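Local coordinates for protein putative oxidoreductase (Pseudomonas putida, PDB 3L6D) that probably binds NADP and acts as an oxidoreductase, its substrate not established, at residues 74-79 / 101-106. Residues are numbered along the deposited sequence; the frame is centred on the assembly and turned at random.
Sequences LDNHAT and TTNAQD
Asn76 and Asn103 make the one direct hydrogen bond between 74-79 and 101-106. Asn103 ND2 donates to Asn76 OD1 at 2.8 Å, but the N-H...O angle is only 116°, so the bond is weak. The two amide planes are turned 55° apart. Asn103 CG stands anti to the backbone N (chi1 179°), which carries its amide across to Asn76. Leu111 of helix 105-117 touches both asparagines.

Water carries most of the remaining polar contact. Thr102 O accepts from two waters, one of which also donates to Leu74 O, while the other accepts from Asn76 N at 2.8 Å. A third water joins Thr79 OG1 (2.7 Å) to Thr101 OG1 (2.6 Å). Thr101 OG1 is also hydrogen-bonded to Leu73 N, a direct tie between the two loops.

Van der Waals contact centres on the Thr101 methyl. Thr101 CG2 lies 3.8 Å from Asp75 C and 3.9 Å from Thr79 OG1, packing against the N-cap and first turn of helix 76-84.

Asp75 is the N-cap of that helix. Asp75 OD1 accepts from Ala78 N at 2.8 Å, nearly in line with the carboxylate C-O bond.

The two segments follow the neighbouring parallel strands 68-71 and 96-99 and lead into helices 76-84 and 105-117. Such paired strand-to-helix loops are characteristic of the C-terminal ends of the parallel strands in a Rossmann-type dinucleotide-binding fold.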
loop_
_atom_site.group_PDB
_atom_site.type_symbol
_atom_site.label_atom_id
_atom_site.label_comp_id
_atom_site.label_asym_id
_atom_site.label_seq_id
_atom_site.Cartn_x
_atom_site.Cartn_y
_atom_site.Cartn_z
ATOM N N LEU B 74 -16.699 -8.667 -24.566
ATOM C CA LEU B 74 -17.289 -9.182 -23.330
ATOM C C LEU B 74 -16.445 -10.321 -22.782
ATOM O O LEU B 74 -16.000 -10.275 -21.636
ATOM C CB LEU B 74 -18.747 -9.652 -23.518
ATOM C CG LEU B 74 -19.431 -10.075 -22.187
ATOM C CD1 LEU B 74 -19.422 -8.938 -21.140
ATOM C CD2 LEU B 74 -20.851 -10.620 -22.374
ATOM N N ASP B 75 -16.229 -11.343 -23.605
ATOM C CA ASP B 75 -15.507 -12.524 -23.128
ATOM C C ASP B 75 -14.848 -13.265 -24.280
ATOM O O ASP B 75 -14.886 -12.799 -25.431
ATOM C CB ASP B 75 -16.471 -13.440 -22.344
ATOM C CG ASP B 75 -17.683 -13.849 -23.163
ATOM O OD1 ASP B 75 -17.654 -13.721 -24.417
ATOM O OD2 ASP B 75 -18.672 -14.320 -22.547
ATOM N N ASN B 76 -14.291 -14.439 -23.986
ATOM C CA ASN B 76 -13.650 -15.231 -25.015
ATOM C C ASN B 76 -14.653 -15.666 -26.084
ATOM O O ASN B 76 -14.337 -15.618 -27.260
ATOM C CB ASN B 76 -12.899 -16.430 -24.417
ATOM C CG ASN B 76 -11.660 -16.794 -25.221
ATOM O OD1 ASN B 76 -10.732 -15.989 -25.322
ATOM N ND2 ASN B 76 -11.640 -18.005 -25.805
ATOM N N HIS B 77 -15.857 -16.097 -25.684
ATOM C CA HIS B 77 -16.905 -16.407 -26.678
ATOM C C HIS B 77 -17.045 -15.247 -27.690
ATOM O O HIS B 77 -17.049 -15.494 -28.906
ATOM C CB HIS B 77 -18.264 -16.678 -26.018
ATOM C CG HIS B 77 -18.339 -17.976 -25.270
ATOM N ND1 HIS B 77 -17.950 -19.180 -25.822
ATOM C CD2 HIS B 77 -18.796 -18.264 -24.027
ATOM C CE1 HIS B 77 -18.158 -20.153 -24.949
ATOM N NE2 HIS B 77 -18.664 -19.623 -23.848
ATOM N N ALA B 78 -17.124 -14.006 -27.182
ATOM C CA ALA B 78 -17.270 -12.802 -28.029
ATOM C C ALA B 78 -16.068 -12.596 -28.992
ATOM O O ALA B 78 -16.237 -12.171 -30.147
ATOM C CB ALA B 78 -17.498 -11.554 -27.167
ATOM N N THR B 79 -14.865 -12.924 -28.517
ATOM C CA THR B 79 -13.644 -12.790 -29.341
ATOM C C THR B 79 -13.728 -13.758 -30.516
ATOM O O THR B 79 -13.459 -13.377 -31.658
ATOM C CB THR B 79 -12.378 -13.068 -28.518
ATOM O OG1 THR B 79 -12.334 -12.184 -27.393
ATOM C CG2 THR B 79 -11.093 -12.877 -29.354
ATOM N N THR B 101 -9.255 -8.062 -23.811
ATOM C CA THR B 101 -10.451 -8.787 -23.308
ATOM C C THR B 101 -9.982 -9.795 -22.267
ATOM O O THR B 101 -9.049 -10.537 -22.533
ATOM C CB THR B 101 -11.154 -9.584 -24.411
ATOM O OG1 THR B 101 -11.707 -8.709 -25.395
ATOM C CG2 THR B 101 -12.305 -10.463 -23.838
ATOM N N THR B 102 -10.616 -9.825 -21.092
ATOM C CA THR B 102 -10.291 -10.857 -20.079
ATOM C C THR B 102 -10.656 -12.293 -20.475
ATOM O O THR B 102 -11.784 -12.600 -20.880
ATOM C CB THR B 102 -10.879 -10.527 -18.719
ATOM O OG1 THR B 102 -10.600 -9.156 -18.438
ATOM C CG2 THR B 102 -10.243 -11.407 -17.647
ATOM N N ASN B 103 -9.698 -13.169 -20.210
ATOM C CA ASN B 103 -9.412 -14.360 -20.965
ATOM C C ASN B 103 -8.993 -15.410 -19.930
ATOM O O ASN B 103 -8.496 -15.046 -18.853
ATOM C CB ASN B 103 -8.213 -13.964 -21.875
ATOM C CG ASN B 103 -7.705 -15.083 -22.752
ATOM O OD1 ASN B 103 -6.581 -15.571 -22.553
ATOM N ND2 ASN B 103 -8.483 -15.450 -23.769
ATOM N N ALA B 104 -9.196 -16.693 -20.241
ATOM C CA ALA B 104 -8.566 -17.788 -19.470
ATOM C C ALA B 104 -7.191 -18.126 -20.077
ATOM O O ALA B 104 -6.984 -17.947 -21.295
ATOM C CB ALA B 104 -9.464 -19.022 -19.414
ATOM N N GLN B 105 -6.268 -18.615 -19.235
ATOM C CA GLN B 105 -4.842 -18.755 -19.605
ATOM C C GLN B 105 -4.558 -19.524 -20.917
ATOM O O GLN B 105 -3.799 -19.043 -21.770
ATOM C CB GLN B 105 -3.994 -19.258 -18.412
ATOM C CG GLN B 105 -2.746 -20.086 -18.789
ATOM C CD GLN B 105 -1.511 -19.758 -17.953
ATOM O OE1 GLN B 105 -1.610 -19.186 -16.859
ATOM N NE2 GLN B 105 -0.333 -20.108 -18.479
ATOM N N ASP B 106 -5.187 -20.693 -21.073
ATOM C CA ASP B 106 -5.115 -21.491 -22.311
ATOM C C ASP B 106 -5.687 -20.790 -23.561
ATOM O O ASP B 106 -5.190 -20.982 -24.692
ATOM C CB ASP B 106 -5.790 -22.868 -22.114
ATOM C CG ASP B 106 -7.132 -22.788 -21.352
ATOM O OD1 ASP B 106 -7.164 -22.311 -20.195
ATOM O OD2 ASP B 106 -8.162 -23.232 -21.903
HETATM O O HOH W 1 -14.457 -11.482 -20.012
HETATM O O HOH W 2 -13.843 -14.840 -21.206
HETATM O O HOH W 3 -11.105 -9.801 -27.709
#